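Local coordinates for dihydrodipicolinate reductase N-terminus domain-containing protein (Mycobacterium smegmatis, PDB 6IAQ) that probably catalyses the NADP-dependent reductive amination of ketones to amines, and the reverse deamination, as a native amine dehydrogenase, at residues 181-186 against 235-240; 146-151 against 295-300. All coordinates share one frame; numbering follows the deposited sequence.

Contact 1: 181-186 against 235-240; sequences QQVGRT and MRSEAL
Val183 is the one residue of 181-186 that touches 235-240, and it meets Leu240 and Ser237. The tight part of the contact is small and apolar. CD1 of Leu240 lies 4.0 Å from CB of Val183. The same CD1 of Leu240 is 3.8 Å from O of Val183. This methyl therefore packs on both the side chain and the backbone of Val183. CG1 of Val183 comes 4.1 Å from CB of Ser237. It is placed there by a first torsion of 173°, which sets CG1 opposite the backbone N. No hydrogen bond joins the two segments. Val170 and Val274 also pack on Val183, while Leu240 rests on Pro175, Ala178 and Thr179 of helix 175-180.

Gln182, with positive phi, ends helix 175-180 in a Schellman motif. A type II turn follows from Gln182 to Arg185, closed by Arg185 N to Gln182 O at 3.2 Å. On the other segment, OG of Ser237 accepts a weak bond from N of Leu240 at 3.3 Å. Its stronger partner is Asp171, which also takes the backbone N of Glu238 and Ala239. One carboxylate thus holds the turn that carries Leu240.

The solvent side is looser. There Arg236 and Glu238 form a salt bridge, Arg236 NH2 to Glu238 OE1 at 3.0 Å. OE1 lies close to the guanidinium plane, but NH2 meets it from above the carboxylate plane, 43° out. The side chain of Leu240 is about 8 Å from the bound NADP, so this packing borders the cofactor region. Mainly aliphatic carbons meet across the contact, with one backbone carbonyl. It probably rests on apolar burial, while Asp171 and the bonds within the turns hold the backbone that presents Val183 and Leu240.

Contact 2: 146-151 against 295-300; sequences VNMIAL and LSNGTV
Residues 146-151 of helix 141-153 face 295-300, and the closest backbone approach is between CA of Ile149 and CA of Leu295, at 8.5 Å. Side chains bridge that distance. Met148 points at the strand and crosses Leu295 at about a right angle. CD1 of Leu295 sits 3.8 Å from SD of Met148 and 3.9 Å from CG of Met148, so one methyl rests against the CG–SD bond. Met148 is extended through its first two torsions and bends only at the third (chi3 -85°), which turns CE away from Leu295. Ile149 adds a lighter touch, with CD1 4.4 Å from CD2 of Leu295.

Strand 293-296 is an outermost strand, within this chain, of the mixed sheet in the C-terminal part of the protein. Helix 141-153 packs on this strand through Met148 and Ile149. Trp285 of the adjacent strand 282-288 also packs on Ile149, and Leu152 of the helix packs on Leu295. The second subunit completes the surroundings: its Leu151 packs on Met148, and its Met148 packs on Leu295. Ser296 makes backbone hydrogen bonds to the second subunit, so the strand also pairs across the dimer. The apolar cluster is therefore part of the dimer interface.

Ser296 and Gly298 form an ST turn. OG of Ser296 accepts a nearly straight bond from N of Gly298 at 3.3 Å.

From the N terminus, the chain builds most of the parallel sheet, strands 9-13 to 134-137, before helix 141-153. Residues 146-151, on that helix, open the long loop that contact 2 closes at 295-300. Within that span the chain runs through strand 158-169 and helix 175-180 to 181-186. Contact 1, nested in contact 2, closes a shorter loop at 235-240, around helices 187-195 and 203-215 and strand 219-230. After 295-300, strand 323-324 joins the parallel sheet. The contact centres are 28 Å apart, without touching. Contact 2 ties a helix to the mixed sheet at the subunit interface. Contact 1 joins the loop after helix 175-180 to the small antiparallel sheet near the cofactor.

Contact 1: 181-186 against 235-240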
ATOM      1  N   GLN A 181     -25.932  -3.668 -13.470  1.00 27.45           N
ATOM      2  CA  GLN A 181     -26.054  -4.531 -12.259  1.00 29.15           C
ATOM      3  C   GLN A 181     -27.434  -5.203 -12.229  1.00 25.83           C
ATOM      4  O   GLN A 181     -27.697  -5.931 -11.275  1.00 30.36           O
ATOM      5  CB  GLN A 181     -25.795  -3.710 -10.991  1.00 27.47           C
ATOM      6  CG  GLN A 181     -24.352  -3.288 -10.821  1.00 27.40           C
ATOM      7  CD  GLN A 181     -23.391  -4.455 -10.837  1.00 28.43           C
ATOM      8  OE1 GLN A 181     -22.586  -4.597 -11.753  1.00 26.01           O
ATOM      9  NE2 GLN A 181     -23.475  -5.310  -9.823  1.00 26.40           N
ATOM     10  N   GLN A 182     -28.262  -4.991 -13.260  1.00 30.72           N
ATOM     11  CA  GLN A 182     -29.557  -5.694 -13.465  1.00 29.10           C
ATOM     12  C   GLN A 182     -30.562  -5.292 -12.391  1.00 29.47           C
ATOM     13  O   GLN A 182     -31.490  -6.066 -12.140  1.00 32.09           O
ATOM     14  CB  GLN A 182     -29.348  -7.210 -13.457  1.00 28.52           C
ATOM     15  CG  GLN A 182     -28.255  -7.686 -14.409  1.00 31.00           C
ATOM     16  CD  GLN A 182     -28.486  -7.246 -15.832  1.00 32.79           C
ATOM     17  OE1 GLN A 182     -29.529  -7.525 -16.417  1.00 31.66           O
ATOM     18  NE2 GLN A 182     -27.505  -6.551 -16.390  1.00 30.50           N
ATOM     19  N   VAL A 183     -30.430  -4.093 -11.840  1.00 28.13           N
ATOM     20  CA  VAL A 183     -31.308  -3.560 -10.775  1.00 32.16           C
ATOM     21  C   VAL A 183     -32.721  -3.404 -11.339  1.00 32.32           C
ATOM     22  O   VAL A 183     -32.887  -2.763 -12.405  1.00 29.36           O
ATOM     23  CB  VAL A 183     -30.764  -2.240 -10.226  1.00 31.17           C
ATOM     24  CG1 VAL A 183     -31.734  -1.590  -9.268  1.00 32.98           C
ATOM     25  CG2 VAL A 183     -29.418  -2.463  -9.578  1.00 30.34           C
ATOM     26  N   GLY A 184     -33.693  -4.004 -10.646  1.00 31.81           N
ATOM     27  CA  GLY A 184     -35.128  -3.895 -10.961  1.00 32.51           C
ATOM     28  C   GLY A 184     -35.587  -4.982 -11.917  1.00 36.26           C
ATOM     29  O   GLY A 184     -36.768  -5.010 -12.224  1.00 36.64           O
ATOM     30  N   ARG A 185     -34.679  -5.844 -12.380  1.00 34.30           N
ATOM     31  CA  ARG A 185     -35.001  -6.933 -13.321  1.00 39.91           C
ATOM     32  C   ARG A 185     -35.641  -8.038 -12.489  1.00 42.41           C
ATOM     33  O   ARG A 185     -35.442  -8.028 -11.236  1.00 36.41           O
ATOM     34  CB  ARG A 185     -33.757  -7.474 -14.035  1.00 40.95           C
ATOM     35  CG  ARG A 185     -32.946  -6.430 -14.796  1.00 43.79           C
ATOM     36  CD  ARG A 185     -33.616  -6.000 -16.098  1.00 43.39           C
ATOM     37  NE  ARG A 185     -33.493  -7.017 -17.127  1.00 46.38           N
ATOM     38  CZ  ARG A 185     -34.247  -7.075 -18.233  1.00 49.90           C
ATOM     39  NH1 ARG A 185     -35.170  -6.150 -18.470  1.00 43.91           N
ATOM     40  NH2 ARG A 185     -34.064  -8.069 -19.093  1.00 45.66           N
ATOM     41  N   THR A 186     -36.341  -8.965 -13.148  1.00 39.59           N
ATOM     42  CA  THR A 186     -36.879 -10.188 -12.507  1.00 35.86           C
ATOM     43  C   THR A 186     -35.738 -11.197 -12.432  1.00 29.54           C
ATOM     44  O   THR A 186     -34.779 -11.104 -13.253  1.00 34.41           O
ATOM     45  CB  THR A 186     -38.089 -10.764 -13.259  1.00 32.22           C
ATOM     46  OG1 THR A 186     -37.618 -11.263 -14.503  1.00 31.40           O
ATOM     47  CG2 THR A 186     -39.186  -9.758 -13.495  1.00 34.17           C
ATOM     48  N   MET A 235     -37.875  -1.743  -1.322  1.00 42.07           N
ATOM     49  CA  MET A 235     -36.744  -0.774  -1.325  1.00 40.91           C
ATOM     50  C   MET A 235     -36.959   0.213  -2.470  1.00 39.81           C
ATOM     51  O   MET A 235     -37.885   0.038  -3.271  1.00 39.40           O
ATOM     52  CB  MET A 235     -35.400  -1.461  -1.583  1.00 40.61           C
ATOM     53  CG  MET A 235     -35.263  -2.783  -0.931  1.00 38.19           C
ATOM     54  SD  MET A 235     -33.701  -3.580  -1.279  1.00 35.48           S
ATOM     55  CE  MET A 235     -32.522  -2.276  -0.890  1.00 41.74           C
ATOM     56  N   ARG A 236     -36.074   1.179  -2.586  1.00 40.87           N
ATOM     57  CA  ARG A 236     -36.057   2.187  -3.660  1.00 40.55           C
ATOM     58  C   ARG A 236     -34.607   2.282  -4.137  1.00 38.39           C
ATOM     59  O   ARG A 236     -33.712   2.203  -3.286  1.00 35.53           O
ATOM     60  CB  ARG A 236     -36.577   3.540  -3.154  1.00 44.80           C
ATOM     61  CG  ARG A 236     -36.763   4.533  -4.290  1.00 49.45           C
ATOM     62  CD  ARG A 236     -37.641   5.717  -4.007  1.00 50.98           C
ATOM     63  NE  ARG A 236     -38.225   6.183  -5.264  1.00 58.03           N
ATOM     64  CZ  ARG A 236     -37.617   6.960  -6.145  1.00 57.79           C
ATOM     65  NH1 ARG A 236     -38.237   7.309  -7.255  1.00 57.84           N
ATOM     66  NH2 ARG A 236     -36.388   7.398  -5.921  1.00 66.77           N
ATOM     67  N   SER A 237     -34.386   2.362  -5.443  1.00 32.24           N
ATOM     68  CA  SER A 237     -33.067   2.694  -6.040  1.00 31.31           C
ATOM     69  C   SER A 237     -33.094   4.162  -6.420  1.00 31.95           C
ATOM     70  O   SER A 237     -33.840   4.521  -7.353  1.00 33.97           O
ATOM     71  CB  SER A 237     -32.750   1.849  -7.236  1.00 33.88           C
ATOM     72  OG  SER A 237     -31.591   2.343  -7.893  1.00 30.42           O
ATOM     73  N   GLU A 238     -32.335   4.989  -5.711  1.00 32.58           N
ATOM     74  CA  GLU A 238     -32.143   6.414  -6.076  1.00 35.19           C
ATOM     75  C   GLU A 238     -31.423   6.491  -7.429  1.00 33.71           C
ATOM     76  O   GLU A 238     -31.674   7.456  -8.178  1.00 34.65           O
ATOM     77  CB  GLU A 238     -31.430   7.174  -4.957  1.00 38.94           C
ATOM     78  CG  GLU A 238     -32.303   7.367  -3.731  1.00 46.44           C
ATOM     79  CD  GLU A 238     -33.690   7.924  -4.016  1.00 50.59           C
ATOM     80  OE1 GLU A 238     -34.675   7.346  -3.498  1.00 59.77           O
ATOM     81  OE2 GLU A 238     -33.795   8.926  -4.761  1.00 50.09           O
ATOM     82  N   ALA A 239     -30.564   5.534  -7.773  1.00 31.44           N
ATOM     83  CA  ALA A 239     -29.793   5.611  -9.037  1.00 33.28           C
ATOM     84  C   ALA A 239     -30.754   5.552 -10.238  1.00 34.29           C
ATOM     85  O   ALA A 239     -30.492   6.251 -11.227  1.00 35.09           O
ATOM     86  CB  ALA A 239     -28.755   4.523  -9.109  1.00 32.74           C
ATOM     87  N   LEU A 240     -31.800   4.721 -10.178  1.00 33.14           N
ATOM     88  CA  LEU A 240     -32.756   4.558 -11.306  1.00 31.93           C
ATOM     89  C   LEU A 240     -34.090   5.269 -11.039  1.00 32.55           C
ATOM     90  O   LEU A 240     -34.885   5.370 -11.967  1.00 35.65           O
ATOM     91  CB  LEU A 240     -32.920   3.062 -11.587  1.00 35.18           C
ATOM     92  CG  LEU A 240     -31.691   2.404 -12.216  1.00 30.39           C
ATOM     93  CD1 LEU A 240     -31.868   0.911 -12.361  1.00 30.01           C
ATOM     94  CD2 LEU A 240     -31.357   3.021 -13.557  1.00 31.55           C
TER

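Contact 2: 146-151 against 295-300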
ATOM      1  N   VAL A 146      -5.819  -3.671  -5.890  1.00 26.96           N
ATOM      2  CA  VAL A 146      -4.585  -4.051  -6.627  1.00 27.83           C
ATOM      3  C   VAL A 146      -3.329  -3.623  -5.864  1.00 26.16           C
ATOM      4  O   VAL A 146      -2.678  -4.520  -5.291  1.00 31.22           O
ATOM      5  CB  VAL A 146      -4.599  -3.512  -8.066  1.00 28.59           C
ATOM      6  CG1 VAL A 146      -3.321  -3.888  -8.804  1.00 27.96           C
ATOM      7  CG2 VAL A 146      -5.847  -3.948  -8.826  1.00 31.20           C
ATOM      8  N   ASN A 147      -2.963  -2.338  -5.862  1.00 25.47           N
ATOM      9  CA  ASN A 147      -1.632  -1.888  -5.395  1.00 26.07           C
ATOM     10  C   ASN A 147      -1.445  -2.117  -3.863  1.00 30.02           C
ATOM     11  O   ASN A 147      -0.316  -2.499  -3.449  1.00 25.41           O
ATOM     12  CB  ASN A 147      -1.353  -0.447  -5.800  1.00 27.18           C
ATOM     13  CG  ASN A 147      -0.995  -0.343  -7.287  1.00 34.24           C
ATOM     14  OD1 ASN A 147       0.013  -0.879  -7.704  1.00 31.17           O
ATOM     15  ND2 ASN A 147      -1.814   0.289  -8.115  1.00 24.64           N
ATOM     16  N   MET A 148      -2.467  -1.872  -3.039  1.00 26.53           N
ATOM     17  CA  MET A 148      -2.351  -2.075  -1.572  1.00 27.98           C
ATOM     18  C   MET A 148      -2.312  -3.577  -1.270  1.00 25.14           C
ATOM     19  O   MET A 148      -1.648  -3.985  -0.283  1.00 27.27           O
ATOM     20  CB  MET A 148      -3.539  -1.464  -0.815  1.00 26.87           C
ATOM     21  CG  MET A 148      -3.264  -1.413   0.692  1.00 29.65           C
ATOM     22  SD  MET A 148      -4.533  -0.453   1.510  1.00 30.87           S
ATOM     23  CE  MET A 148      -3.815   1.165   1.271  1.00 31.09           C
ATOM     24  N   ILE A 149      -2.984  -4.381  -2.086  1.00 25.75           N
ATOM     25  CA  ILE A 149      -2.994  -5.848  -1.909  1.00 26.44           C
ATOM     26  C   ILE A 149      -1.630  -6.423  -2.306  1.00 28.45           C
ATOM     27  O   ILE A 149      -1.078  -7.247  -1.534  1.00 30.38           O
ATOM     28  CB  ILE A 149      -4.159  -6.519  -2.648  1.00 27.03           C
ATOM     29  CG1 ILE A 149      -5.509  -5.922  -2.265  1.00 26.74           C
ATOM     30  CG2 ILE A 149      -4.141  -8.020  -2.413  1.00 28.90           C
ATOM     31  CD1 ILE A 149      -5.720  -5.705  -0.762  1.00 25.20           C
ATOM     32  N   ALA A 150      -1.067  -5.996  -3.430  1.00 30.08           N
ATOM     33  CA  ALA A 150       0.298  -6.405  -3.824  1.00 29.13           C
ATOM     34  C   ALA A 150       1.306  -5.978  -2.745  1.00 27.59           C
ATOM     35  O   ALA A 150       2.241  -6.747  -2.454  1.00 27.65           O
ATOM     36  CB  ALA A 150       0.646  -5.844  -5.178  1.00 31.13           C
ATOM     37  N   LEU A 151       1.155  -4.780  -2.174  1.00 29.56           N
ATOM     38  CA  LEU A 151       2.056  -4.305  -1.098  1.00 29.91           C
ATOM     39  C   LEU A 151       1.940  -5.246   0.122  1.00 28.82           C
ATOM     40  O   LEU A 151       2.975  -5.635   0.686  1.00 26.59           O
ATOM     41  CB  LEU A 151       1.712  -2.855  -0.761  1.00 30.03           C
ATOM     42  CG  LEU A 151       2.522  -2.223   0.377  1.00 28.74           C
ATOM     43  CD1 LEU A 151       4.015  -2.295   0.133  1.00 28.88           C
ATOM     44  CD2 LEU A 151       2.122  -0.767   0.585  1.00 30.24           C
ATOM     45  N   LEU A 295      -6.251  -7.370   6.199  1.00 27.33           N
ATOM     46  CA  LEU A 295      -6.411  -5.928   5.880  1.00 27.47           C
ATOM     47  C   LEU A 295      -7.905  -5.637   5.791  1.00 27.45           C
ATOM     48  O   LEU A 295      -8.653  -6.403   5.158  1.00 26.48           O
ATOM     49  CB  LEU A 295      -5.695  -5.580   4.579  1.00 30.72           C
ATOM     50  CG  LEU A 295      -5.734  -4.104   4.156  1.00 32.81           C
ATOM     51  CD1 LEU A 295      -4.376  -3.663   3.618  1.00 36.92           C
ATOM     52  CD2 LEU A 295      -6.770  -3.850   3.076  1.00 38.16           C
ATOM     53  N   SER A 296      -8.318  -4.561   6.444  1.00 26.20           N
ATOM     54  CA  SER A 296      -9.699  -4.034   6.402  1.00 28.24           C
ATOM     55  C   SER A 296      -9.614  -2.513   6.281  1.00 25.23           C
ATOM     56  O   SER A 296      -8.680  -1.905   6.866  1.00 26.31           O
ATOM     57  CB  SER A 296     -10.462  -4.486   7.634  1.00 27.19           C
ATOM     58  OG  SER A 296     -11.575  -3.666   7.876  1.00 37.00           O
ATOM     59  N   ASN A 297     -10.589  -1.908   5.618  1.00 27.86           N
ATOM     60  CA  ASN A 297     -10.643  -0.434   5.460  1.00 23.50           C
ATOM     61  C   ASN A 297     -11.927   0.096   6.093  1.00 24.03           C
ATOM     62  O   ASN A 297     -12.337   1.203   5.708  1.00 23.08           O
ATOM     63  CB  ASN A 297     -10.437  -0.050   3.991  1.00 24.25           C
ATOM     64  CG  ASN A 297      -9.036  -0.327   3.489  1.00 25.11           C
ATOM     65  OD1 ASN A 297      -8.049   0.294   3.918  1.00 27.90           O
ATOM     66  ND2 ASN A 297      -8.939  -1.273   2.597  1.00 23.92           N
ATOM     67  N   GLY A 298     -12.524  -0.645   7.032  1.00 24.79           N
ATOM     68  CA  GLY A 298     -13.759  -0.204   7.698  1.00 25.80           C
ATOM     69  C   GLY A 298     -14.837   0.105   6.677  1.00 27.26           C
ATOM     70  O   GLY A 298     -14.941  -0.656   5.717  1.00 26.94           O
ATOM     71  N   THR A 299     -15.637   1.150   6.879  1.00 26.54           N
ATOM     72  CA  THR A 299     -16.684   1.568   5.892  1.00 25.44           C
ATOM     73  C   THR A 299     -15.980   2.399   4.829  1.00 24.75           C
ATOM     74  O   THR A 299     -15.905   3.612   4.962  1.00 24.95           O
ATOM     75  CB  THR A 299     -17.876   2.248   6.563  1.00 29.21           C
ATOM     76  OG1 THR A 299     -18.377   1.283   7.479  1.00 28.11           O
ATOM     77  CG2 THR A 299     -18.966   2.586   5.575  1.00 30.76           C
ATOM     78  N   VAL A 300     -15.372   1.717   3.866  1.00 25.78           N
ATOM     79  CA  VAL A 300     -14.431   2.333   2.896  1.00 24.80           C
ATOM     80  C   VAL A 300     -15.205   3.279   1.984  1.00 25.15           C
ATOM     81  O   VAL A 300     -16.309   2.951   1.538  1.00 27.23           O
ATOM     82  CB  VAL A 300     -13.686   1.230   2.124  1.00 24.74           C
ATOM     83  CG1 VAL A 300     -14.618   0.347   1.308  1.00 22.39           C
ATOM     84  CG2 VAL A 300     -12.587   1.822   1.270  1.00 24.44           C
TER